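PDB 3BE4: adenylate kinase from Cryptosporidium parvum Iowa II, which probably catalyses the reversible transfer of a phosphoryl group from ATP to AMP, giving two molecules of ADP. Local coordinates for residues L34-G37 with D38-R41; A170-V173 with K174-D178; K189-D193 with L194-K198. All blocks are in the same frame, centred on the assembly; numbering follows the deposited sequence.

Interaction 1. Residues L34-G37 with D38-R41; sequences LSTG and DMLR. With AP5 (bis(adenosine)-5'-pentaphosphate), chain C.
The N-terminal cap of helix 36-45, in the nucleotide pocket at the end of strand 32-35, is built by the Ser35 side chain and the backbone N of Asp38. Ser35 sits at the N-cap. Its OG lies anti to its own backbone N (chi1 160°) and accepts from Asp38 N at 3.0 Å, with a nearly straight N-H...O angle of 168°. Backbone bonds from Met39 N to Ser35 O, Leu40 N to Thr36 O and Arg41 N to Gly37 O open the helix. Met39 CG stands beside its backbone N (chi1 -64°), and its SD comes to 4.1 Å from Leu34 CB. Helix 66-78 packs against Leu34, Thr36 and Met39.

AP5 is gripped from the same helix start. Thr36 OG1 donates to adenine N7A of AP5 at 2.8 Å. Leu40 CD1 lies 3.6 Å from AP5 N9A. Gly37 CA lies 3.4 Å from AP5 O5F, so the backbone itself comes close to the ligand. The Arg41 guanidinium has Gly37 O over one face, and at its edge NH1 donates to AP5 O1A at 2.7 Å. The first residues of the helix thus meet the base through a hydroxyl and would offset the charge of the first phosphate through an arginine.

Interaction 2. Residues A170-V173 with K174-D178; sequences AEAV and KVRLD. With AP5 (bis(adenosine)-5'-pentaphosphate), chain C.
Ala170 opens helix 170-184, and its carbonyl O accepts from Lys174 N, the first of four consecutive i to i+4 backbone bonds here. The next three run from Val175 N to Glu171 O, from Arg176 N to Ala172 O and from Leu177 N to Val173 O.

In the conformer described here, one of two for Glu171, the chain bends at chi2 (45°), which brings its carboxylate back over the following turn. OE2 comes to 3.6 Å from Val175 CG2 and also meets Lys174 CD. The Lys174 chain is extended beyond CG and runs past the carboxylate. Its NZ is 4.7 Å from Glu171 OE1, too far for direct contact. In this conformer a water joins the two charges: it donates to Glu171 OE1 at 2.6 Å and accepts from Lys174 NZ at 2.7 Å. This link lies on the exposed side of the helix.

Ala172 is buried. Its carbonyl O also touches the aliphatic part of Arg176, with CD at 3.2 Å from Ala172 O.

Val173 uses both methyl branches. CG1 lies alongside Leu177, 4.1 Å from CD1. CG2 meets Arg176 NH1 at an oblique angle to the guanidinium. Helix 122-130 packs on Val173 through Ile126 and Ile129.

Arg176 bends at chi2 and chi3, turning its NE and NH2 edge to the ligand. Both donate to AP5 O2B, NE at 2.8 Å and NH2 at 2.6 Å, with O2B in the guanidinium plane. Asp168 forms a salt bridge with NH1 and probably steadies the group. Arg132 and Arg165 come near the same NH2, making a cluster of arginines round the phosphate chain. Such a cluster is characteristic of the phosphoryl-transfer site of adenylate kinases.

Interaction 3. Residues K189-D193 with L194-K198; sequences KFYED and LGILK
The rings of Phe190 and Tyr191 meet each other as well as the loop that follows. Phe190 CD2 sits 3.5 Å above the plane of the Tyr191 ring, over its centre. Tyr191 CG in turn lies at the edge of the Phe190 ring, in its plane. Leu194 CD1 approaches both rings obliquely, 3.9 Å from Phe190 CE2 and 3.8 Å from Tyr191 CD1. The Leu194 side chain runs alongside both aromatic side chains and points the same way. Ile196 CD1 also comes to Tyr191 CD1, but its side chain crosses the tyrosine at an angle.

At the start of strand 197-201, Leu197 points back toward the helix. Its CD1 touches Tyr191 CB, and its CB lies 3.8 Å from Glu192 CG. The carboxylate of Glu192 has its salt-bridge partner in Arg199, farther along strand 197-201. Ala98 of helix 95-108 touches the side chains of both Phe190 and Tyr191, and Val115 of strand 114-119 packs on Tyr191, Ile196 and Leu197.

The backbone closes the helix. Tyr191 O accepts from Ile196 N at 3.3 Å, nearly along the C=O axis, and more weakly from Leu194 N. Gly195 N donates to Glu192 O at 2.9 Å from above the carbonyl plane, within a type I turn from Glu192 to Gly195. Gly195 has a positive phi of 75°, a conformation easily taken up by a residue without a side chain. These backbone bonds and the positive phi of Gly195 make a Schellman motif that ends helix 186-192 and leads into edge strand 197-201 of the parallel sheet.

Interactions 1 and 2 meet at the ligand. Their centres are 18 Å apart and their nearest atoms about 7 Å apart, so they do not touch, yet AP5 bridges them. Interaction 1 holds one adenine and the adjoining phosphate, and interaction 2 holds the next phosphate along the chain. Asp167 makes weak, long ion pairs with an arginine of each. Interaction 3 stands apart, its centre 24 Å from that of interaction 1 and 27 Å from that of interaction 2. It shares the central parallel sheet with interaction 1: strands 32-35 and 197-201 are its two outermost strands. Helix 170-184 is followed in the chain by helix 186-192, which leads from interaction 2 to interaction 3.

Interaction 1. Residues L34-G37 with D38-R41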
loop_
_atom_site.group_PDB
_atom_site.type_symbol
_atom_site.label_atom_id
_atom_site.label_comp_id
_atom_site.label_asym_id
_atom_site.label_seq_id
_atom_site.Cartn_x
_atom_site.Cartn_y
_atom_site.Cartn_z
ATOM N N LEU A 34 1.373 -4.518 -5.639
ATOM C CA LEU A 34 0.232 -3.826 -6.150
ATOM C C LEU A 34 -0.314 -2.778 -5.172
ATOM O O LEU A 34 -0.931 -3.195 -4.207
ATOM C CB LEU A 34 -0.883 -4.830 -6.442
ATOM C CG LEU A 34 -0.844 -5.753 -7.722
ATOM C CD1 LEU A 34 0.112 -6.779 -7.594
ATOM C CD2 LEU A 34 -2.193 -6.498 -7.924
ATOM N N SER A 35 0.089 -1.515 -5.352
ATOM C CA SER A 35 -0.411 -0.428 -4.574
ATOM C C SER A 35 -1.514 0.142 -5.428
ATOM O O SER A 35 -1.155 0.740 -6.459
ATOM C CB SER A 35 0.701 0.567 -4.308
ATOM O OG SER A 35 0.206 1.848 -3.943
ATOM N N THR A 36 -2.831 0.060 -5.000
ATOM C CA THR A 36 -3.792 0.627 -5.827
ATOM C C THR A 36 -3.699 2.204 -5.818
ATOM O O THR A 36 -4.083 2.814 -6.856
ATOM C CB THR A 36 -5.179 0.253 -5.297
ATOM O OG1 THR A 36 -5.101 0.183 -3.909
ATOM C CG2 THR A 36 -5.548 -1.167 -5.806
ATOM N N GLY A 37 -3.072 2.789 -4.829
ATOM C CA GLY A 37 -2.861 4.285 -4.876
ATOM C C GLY A 37 -1.800 4.586 -5.969
ATOM O O GLY A 37 -2.043 5.487 -6.791
ATOM N N ASP A 38 -0.716 3.838 -6.006
ATOM C CA ASP A 38 0.203 4.142 -7.102
ATOM C C ASP A 38 -0.380 3.832 -8.462
ATOM O O ASP A 38 -0.069 4.569 -9.415
ATOM C CB ASP A 38 1.481 3.263 -6.979
ATOM C CG ASP A 38 2.355 3.549 -5.722
ATOM O OD1 ASP A 38 2.218 4.648 -4.945
ATOM O OD2 ASP A 38 3.293 2.636 -5.466
ATOM N N MET A 39 -1.155 2.765 -8.617
ATOM C CA MET A 39 -1.870 2.352 -9.826
ATOM C C MET A 39 -2.868 3.421 -10.295
ATOM O O MET A 39 -2.953 3.773 -11.470
ATOM C CB MET A 39 -2.561 0.992 -9.687
ATOM C CG MET A 39 -1.609 -0.186 -9.478
ATOM S SD MET A 39 -2.323 -1.644 -8.537
ATOM C CE MET A 39 -3.736 -2.075 -9.575
ATOM N N LEU A 40 -3.591 3.982 -9.327
ATOM C CA LEU A 40 -4.438 5.138 -9.660
ATOM C C LEU A 40 -3.663 6.347 -10.085
ATOM O O LEU A 40 -4.100 6.932 -11.089
ATOM C CB LEU A 40 -5.333 5.487 -8.441
ATOM C CG LEU A 40 -6.446 4.465 -8.173
ATOM C CD1 LEU A 40 -7.016 4.769 -6.761
ATOM C CD2 LEU A 40 -7.583 4.527 -9.210
ATOM N N ARG A 41 -2.576 6.755 -9.411
ATOM C CA ARG A 41 -1.742 7.873 -9.803
ATOM C C ARG A 41 -1.158 7.578 -11.192
ATOM O O ARG A 41 -1.149 8.472 -12.054
ATOM C CB ARG A 41 -0.628 8.142 -8.828
ATOM C CG ARG A 41 -1.231 8.882 -7.668
ATOM C CD ARG A 41 -0.360 9.783 -6.867
ATOM N NE ARG A 41 -0.270 8.967 -5.787
ATOM C CZ ARG A 41 -1.109 8.833 -4.749
ATOM N NH1 ARG A 41 -0.733 7.806 -4.233
ATOM N NH2 ARG A 41 -2.160 9.628 -4.189
HETATM P PA AP5 C . -2.177 5.445 -1.370
HETATM O O1A AP5 C . -1.118 5.937 -2.370
HETATM O O2A AP5 C . -2.176 4.050 -0.952
HETATM O O3A AP5 C . -2.146 6.394 -0.081
HETATM P PB AP5 C . -2.533 6.111 1.434
HETATM O O1B AP5 C . -3.531 5.062 1.537
HETATM O O2B AP5 C . -2.764 7.483 2.081
HETATM O O3B AP5 C . -1.065 5.493 1.971
HETATM P PG AP5 C . 0.386 6.030 1.728
HETATM O O1G AP5 C . 0.400 7.481 2.064
HETATM O O2G AP5 C . 0.789 5.575 0.385
HETATM O O3G AP5 C . 1.060 5.201 2.893
HETATM P PD AP5 C . 2.167 4.003 2.956
HETATM O O1D AP5 C . 2.472 3.591 1.580
HETATM O O2D AP5 C . 1.657 3.058 3.962
HETATM O O3D AP5 C . 3.402 4.744 3.654
HETATM P PE AP5 C . 4.806 5.132 3.008
HETATM O O1E AP5 C . 4.574 5.971 1.867
HETATM O O2E AP5 C . 5.689 3.913 2.830
HETATM O O5F AP5 C . -3.664 5.715 -1.890
HETATM C C5F AP5 C . -3.808 7.009 -2.496
HETATM C C4F AP5 C . -5.376 7.238 -2.484
HETATM O O4F AP5 C . -5.891 6.537 -3.592
HETATM C C3F AP5 C . -6.164 6.786 -1.314
HETATM O O3F AP5 C . -6.148 7.733 -0.268
HETATM C C2F AP5 C . -7.537 6.718 -2.015
HETATM O O2F AP5 C . -8.027 8.073 -2.356
HETATM C C1F AP5 C . -7.215 6.025 -3.326
HETATM N N9A AP5 C . -7.212 4.596 -3.158
HETATM C C8A AP5 C . -6.031 3.805 -3.211
HETATM N N7A AP5 C . -6.333 2.529 -3.042
HETATM C C5A AP5 C . -7.735 2.450 -2.926
HETATM C C6A AP5 C . -8.583 1.367 -2.796
HETATM N N6A AP5 C . -8.272 0.084 -2.576
HETATM N N1A AP5 C . -9.954 1.718 -2.717
HETATM C C2A AP5 C . -10.308 2.974 -2.886
HETATM N N3A AP5 C . -9.518 4.060 -3.024
HETATM C C4A AP5 C . -8.145 3.747 -3.124
HETATM O O5J AP5 C . 5.455 5.899 4.215
HETATM C C5J AP5 C . 4.955 7.274 4.592
HETATM C C4J AP5 C . 6.204 8.015 5.116
HETATM O O4J AP5 C . 6.795 7.444 6.299
HETATM C C3J AP5 C . 7.268 8.191 4.029
HETATM O O3J AP5 C . 7.858 9.467 4.158
HETATM C C2J AP5 C . 8.231 7.162 4.533
HETATM O O2J AP5 C . 9.563 7.483 4.157
HETATM C C1J AP5 C . 8.270 7.182 5.998
HETATM N N9B AP5 C . 8.527 5.984 6.736
HETATM C C8B AP5 C . 8.223 4.679 6.352
HETATM N N7B AP5 C . 8.566 3.858 7.361
HETATM C C5B AP5 C . 9.092 4.614 8.381
HETATM C C6B AP5 C . 9.456 4.329 9.735
HETATM N N6B AP5 C . 9.430 3.071 10.175
HETATM N N1B AP5 C . 9.891 5.360 10.511
HETATM C C2B AP5 C . 9.829 6.677 10.033
HETATM N N3B AP5 C . 9.402 7.023 8.780
HETATM C C4B AP5 C . 8.936 6.000 7.974
#

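Interaction 2. Residues A170-V173 with K174-D178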
loop_
_atom_site.group_PDB
_atom_site.type_symbol
_atom_site.label_atom_id
_atom_site.label_comp_id
_atom_site.label_asym_id
_atom_site.label_seq_id
_atom_site.Cartn_x
_atom_site.Cartn_y
_atom_site.Cartn_z
ATOM N N ALA A 170 -3.615 19.009 4.690
ATOM C CA ALA A 170 -4.119 18.715 6.038
ATOM C C ALA A 170 -5.545 18.163 5.999
ATOM O O ALA A 170 -5.817 17.168 6.702
ATOM C CB ALA A 170 -4.144 20.029 6.902
ATOM N N GLU A 171 -6.441 18.747 5.189
ATOM C CA GLU A 171 -7.833 18.243 5.224
ATOM C C GLU A 171 -7.928 16.824 4.667
ATOM O O GLU A 171 -8.611 15.944 5.225
ATOM C CB GLU A 171 -8.757 19.125 4.414
ATOM C CG GLU A 171 -10.225 18.762 4.544
ATOM C CD GLU A 171 -10.691 18.493 6.020
ATOM O OE1 GLU A 171 -10.673 19.414 6.927
ATOM O OE2 GLU A 171 -11.024 17.300 6.255
ATOM N N ALA A 172 -7.211 16.556 3.535
ATOM C CA ALA A 172 -7.230 15.155 3.039
ATOM C C ALA A 172 -6.607 14.125 4.005
ATOM O O ALA A 172 -7.000 12.958 4.021
ATOM C CB ALA A 172 -6.380 15.103 1.681
ATOM N N VAL A 173 -5.564 14.538 4.733
ATOM C CA VAL A 173 -4.988 13.589 5.775
ATOM C C VAL A 173 -6.031 13.224 6.769
ATOM O O VAL A 173 -6.186 12.075 7.123
ATOM C CB VAL A 173 -3.746 14.134 6.440
ATOM C CG1 VAL A 173 -3.329 13.327 7.606
ATOM C CG2 VAL A 173 -2.616 14.229 5.376
ATOM N N LYS A 174 -6.798 14.249 7.181
ATOM C CA LYS A 174 -7.954 13.953 8.114
ATOM C C LYS A 174 -8.977 13.026 7.514
ATOM O O LYS A 174 -9.374 12.066 8.196
ATOM C CB LYS A 174 -8.590 15.308 8.491
ATOM C CG LYS A 174 -9.616 15.169 9.686
ATOM C CD LYS A 174 -10.293 16.536 9.955
ATOM C CE LYS A 174 -11.312 16.452 11.080
ATOM N NZ LYS A 174 -12.034 17.821 11.177
ATOM N N VAL A 175 -9.374 13.253 6.290
ATOM C CA VAL A 175 -10.289 12.317 5.531
ATOM C C VAL A 175 -9.717 10.918 5.473
ATOM O O VAL A 175 -10.380 9.964 5.845
ATOM C CB VAL A 175 -10.683 12.859 4.212
ATOM C CG1 VAL A 175 -11.636 11.928 3.544
ATOM C CG2 VAL A 175 -11.366 14.197 4.475
ATOM N N ARG A 176 -8.426 10.814 5.038
ATOM C CA ARG A 176 -7.820 9.541 4.888
ATOM C C ARG A 176 -7.837 8.722 6.167
ATOM O O ARG A 176 -8.157 7.509 6.162
ATOM C CB ARG A 176 -6.306 9.655 4.392
ATOM C CG ARG A 176 -6.260 9.996 2.895
ATOM C CD ARG A 176 -5.084 10.895 2.538
ATOM N NE ARG A 176 -3.876 10.034 2.546
ATOM C CZ ARG A 176 -2.649 10.591 2.479
ATOM N NH1 ARG A 176 -2.464 11.940 2.492
ATOM N NH2 ARG A 176 -1.542 9.782 2.521
ATOM N N LEU A 177 -7.467 9.371 7.290
ATOM C CA LEU A 177 -7.519 8.690 8.574
ATOM C C LEU A 177 -8.993 8.317 8.946
ATOM O O LEU A 177 -9.226 7.197 9.424
ATOM C CB LEU A 177 -6.883 9.556 9.620
ATOM C CG LEU A 177 -5.334 9.445 9.487
ATOM C CD1 LEU A 177 -4.717 10.557 10.357
ATOM C CD2 LEU A 177 -4.884 8.120 9.933
ATOM N N ASP A 178 -9.915 9.232 8.735
ATOM C CA ASP A 178 -11.302 8.959 9.174
ATOM C C ASP A 178 -11.871 7.759 8.419
ATOM O O ASP A 178 -12.474 6.787 9.010
ATOM C CB ASP A 178 -12.132 10.180 8.873
ATOM C CG ASP A 178 -13.509 10.095 9.517
ATOM O OD1 ASP A 178 -13.547 9.732 10.691
ATOM O OD2 ASP A 178 -14.543 10.310 8.816
HETATM P PA AP5 C . -2.177 5.445 -1.370
HETATM O O1A AP5 C . -1.118 5.937 -2.370
HETATM O O2A AP5 C . -2.176 4.050 -0.952
HETATM O O3A AP5 C . -2.146 6.394 -0.081
HETATM P PB AP5 C . -2.533 6.111 1.434
HETATM O O1B AP5 C . -3.531 5.062 1.537
HETATM O O2B AP5 C . -2.764 7.483 2.081
HETATM O O3B AP5 C . -1.065 5.493 1.971
HETATM P PG AP5 C . 0.386 6.030 1.728
HETATM O O1G AP5 C . 0.400 7.481 2.064
HETATM O O2G AP5 C . 0.789 5.575 0.385
HETATM O O3G AP5 C . 1.060 5.201 2.893
HETATM P PD AP5 C . 2.167 4.003 2.956
HETATM O O1D AP5 C . 2.472 3.591 1.580
HETATM O O2D AP5 C . 1.657 3.058 3.962
HETATM O O3D AP5 C . 3.402 4.744 3.654
HETATM P PE AP5 C . 4.806 5.132 3.008
HETATM O O1E AP5 C . 4.574 5.971 1.867
HETATM O O2E AP5 C . 5.689 3.913 2.830
HETATM O O5F AP5 C . -3.664 5.715 -1.890
HETATM C C5F AP5 C . -3.808 7.009 -2.496
HETATM C C4F AP5 C . -5.376 7.238 -2.484
HETATM O O4F AP5 C . -5.891 6.537 -3.592
HETATM C C3F AP5 C . -6.164 6.786 -1.314
HETATM O O3F AP5 C . -6.148 7.733 -0.268
HETATM C C2F AP5 C . -7.537 6.718 -2.015
HETATM O O2F AP5 C . -8.027 8.073 -2.356
HETATM C C1F AP5 C . -7.215 6.025 -3.326
HETATM N N9A AP5 C . -7.212 4.596 -3.158
HETATM C C8A AP5 C . -6.031 3.805 -3.211
HETATM N N7A AP5 C . -6.333 2.529 -3.042
HETATM C C5A AP5 C . -7.735 2.450 -2.926
HETATM C C6A AP5 C . -8.583 1.367 -2.796
HETATM N N6A AP5 C . -8.272 0.084 -2.576
HETATM N N1A AP5 C . -9.954 1.718 -2.717
HETATM C C2A AP5 C . -10.308 2.974 -2.886
HETATM N N3A AP5 C . -9.518 4.060 -3.024
HETATM C C4A AP5 C . -8.145 3.747 -3.124
HETATM O O5J AP5 C . 5.455 5.899 4.215
HETATM C C5J AP5 C . 4.955 7.274 4.592
HETATM C C4J AP5 C . 6.204 8.015 5.116
HETATM O O4J AP5 C . 6.795 7.444 6.299
HETATM C C3J AP5 C . 7.268 8.191 4.029
HETATM O O3J AP5 C . 7.858 9.467 4.158
HETATM C C2J AP5 C . 8.231 7.162 4.533
HETATM O O2J AP5 C . 9.563 7.483 4.157
HETATM C C1J AP5 C . 8.270 7.182 5.998
HETATM N N9B AP5 C . 8.527 5.984 6.736
HETATM C C8B AP5 C . 8.223 4.679 6.352
HETATM N N7B AP5 C . 8.566 3.858 7.361
HETATM C C5B AP5 C . 9.092 4.614 8.381
HETATM C C6B AP5 C . 9.456 4.329 9.735
HETATM N N6B AP5 C . 9.430 3.071 10.175
HETATM N N1B AP5 C . 9.891 5.360 10.511
HETATM C C2B AP5 C . 9.829 6.677 10.033
HETATM N N3B AP5 C . 9.402 7.023 8.780
HETATM C C4B AP5 C . 8.936 6.000 7.974
HETATM O O HOH W 1 -12.162 19.523 9.108
#

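Interaction 3. Residues K189-D193 with L194-K198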
loop_
_atom_site.group_PDB
_atom_site.type_symbol
_atom_site.label_atom_id
_atom_site.label_comp_id
_atom_site.label_asym_id
_atom_site.label_seq_id
_atom_site.Cartn_x
_atom_site.Cartn_y
_atom_site.Cartn_z
ATOM N N LYS A 189 -10.449 -7.676 11.606
ATOM C CA LYS A 189 -11.233 -8.861 12.085
ATOM C C LYS A 189 -11.560 -9.853 10.983
ATOM O O LYS A 189 -11.486 -11.062 11.206
ATOM C CB LYS A 189 -12.477 -8.312 12.842
ATOM C CG LYS A 189 -11.959 -7.716 14.100
ATOM C CD LYS A 189 -13.027 -7.189 15.051
ATOM C CE LYS A 189 -12.406 -6.445 16.297
ATOM N NZ LYS A 189 -11.453 -7.212 17.189
ATOM N N PHE A 190 -11.854 -9.356 9.770
ATOM C CA PHE A 190 -12.178 -10.137 8.592
ATOM C C PHE A 190 -11.069 -11.147 8.401
ATOM O O PHE A 190 -11.319 -12.345 8.180
ATOM C CB PHE A 190 -12.292 -9.241 7.354
ATOM C CG PHE A 190 -12.667 -9.961 6.059
ATOM C CD1 PHE A 190 -14.008 -9.961 5.563
ATOM C CD2 PHE A 190 -11.699 -10.554 5.282
ATOM C CE1 PHE A 190 -14.342 -10.586 4.374
ATOM C CE2 PHE A 190 -12.013 -11.190 4.076
ATOM C CZ PHE A 190 -13.322 -11.201 3.581
ATOM N N TYR A 191 -9.825 -10.690 8.453
ATOM C CA TYR A 191 -8.691 -11.608 8.239
ATOM C C TYR A 191 -8.263 -12.407 9.428
ATOM O O TYR A 191 -7.644 -13.481 9.252
ATOM C CB TYR A 191 -7.496 -10.863 7.589
ATOM C CG TYR A 191 -7.863 -10.517 6.172
ATOM C CD1 TYR A 191 -8.093 -11.492 5.193
ATOM C CD2 TYR A 191 -7.985 -9.148 5.773
ATOM C CE1 TYR A 191 -8.457 -11.160 3.838
ATOM C CE2 TYR A 191 -8.324 -8.812 4.448
ATOM C CZ TYR A 191 -8.605 -9.805 3.494
ATOM O OH TYR A 191 -8.941 -9.421 2.240
ATOM N N GLU A 192 -8.452 -11.874 10.627
ATOM C CA GLU A 192 -8.210 -12.674 11.864
ATOM C C GLU A 192 -9.170 -13.855 11.898
ATOM O O GLU A 192 -8.800 -14.950 12.307
ATOM C CB GLU A 192 -8.496 -11.829 13.055
ATOM C CG GLU A 192 -7.332 -10.910 13.299
ATOM C CD GLU A 192 -7.546 -10.103 14.600
ATOM O OE1 GLU A 192 -8.736 -9.808 14.962
ATOM O OE2 GLU A 192 -6.531 -9.745 15.227
ATOM N N ASP A 193 -10.391 -13.636 11.454
ATOM C CA ASP A 193 -11.398 -14.751 11.337
ATOM C C ASP A 193 -11.033 -15.855 10.375
ATOM O O ASP A 193 -11.489 -16.994 10.543
ATOM C CB ASP A 193 -12.793 -14.218 11.022
ATOM C CG ASP A 193 -13.405 -13.468 12.237
ATOM O OD1 ASP A 193 -12.819 -13.505 13.342
ATOM O OD2 ASP A 193 -14.462 -12.806 12.079
ATOM N N LEU A 194 -10.134 -15.577 9.437
ATOM C CA LEU A 194 -9.611 -16.522 8.481
ATOM C C LEU A 194 -8.315 -17.099 9.040
ATOM O O LEU A 194 -7.747 -18.024 8.457
ATOM C CB LEU A 194 -9.372 -15.858 7.067
ATOM C CG LEU A 194 -10.651 -15.401 6.313
ATOM C CD1 LEU A 194 -10.356 -14.565 5.037
ATOM C CD2 LEU A 194 -11.561 -16.602 5.962
ATOM N N GLY A 195 -7.808 -16.564 10.145
ATOM C CA GLY A 195 -6.637 -17.094 10.809
ATOM C C GLY A 195 -5.330 -16.816 10.154
ATOM O O GLY A 195 -4.291 -17.390 10.534
ATOM N N ILE A 196 -5.320 -15.783 9.255
ATOM C CA ILE A 196 -4.060 -15.482 8.536
ATOM C C ILE A 196 -3.443 -14.090 8.801
ATOM O O ILE A 196 -2.404 -13.765 8.210
ATOM C CB ILE A 196 -4.248 -15.597 7.023
ATOM C CG1 ILE A 196 -5.343 -14.690 6.537
ATOM C CG2 ILE A 196 -4.667 -17.020 6.686
ATOM C CD1 ILE A 196 -5.489 -14.728 5.035
ATOM N N LEU A 197 -3.962 -13.403 9.787
ATOM C CA LEU A 197 -3.490 -12.027 10.136
ATOM C C LEU A 197 -2.443 -12.026 11.242
ATOM O O LEU A 197 -2.651 -12.677 12.350
ATOM C CB LEU A 197 -4.633 -11.244 10.584
ATOM C CG LEU A 197 -4.185 -9.722 10.688
ATOM C CD1 LEU A 197 -5.274 -8.789 10.063
ATOM C CD2 LEU A 197 -3.891 -9.401 12.157
ATOM N N LYS A 198 -1.371 -11.288 11.030
ATOM C CA LYS A 198 -0.313 -11.061 12.018
ATOM C C LYS A 198 -0.114 -9.492 12.063
ATOM O O LYS A 198 -0.412 -8.823 11.148
ATOM C CB LYS A 198 0.990 -11.776 11.728
ATOM C CG LYS A 198 0.801 -13.333 12.271
ATOM C CD LYS A 198 1.994 -14.223 12.234
ATOM C CE LYS A 198 1.532 -15.634 12.738
#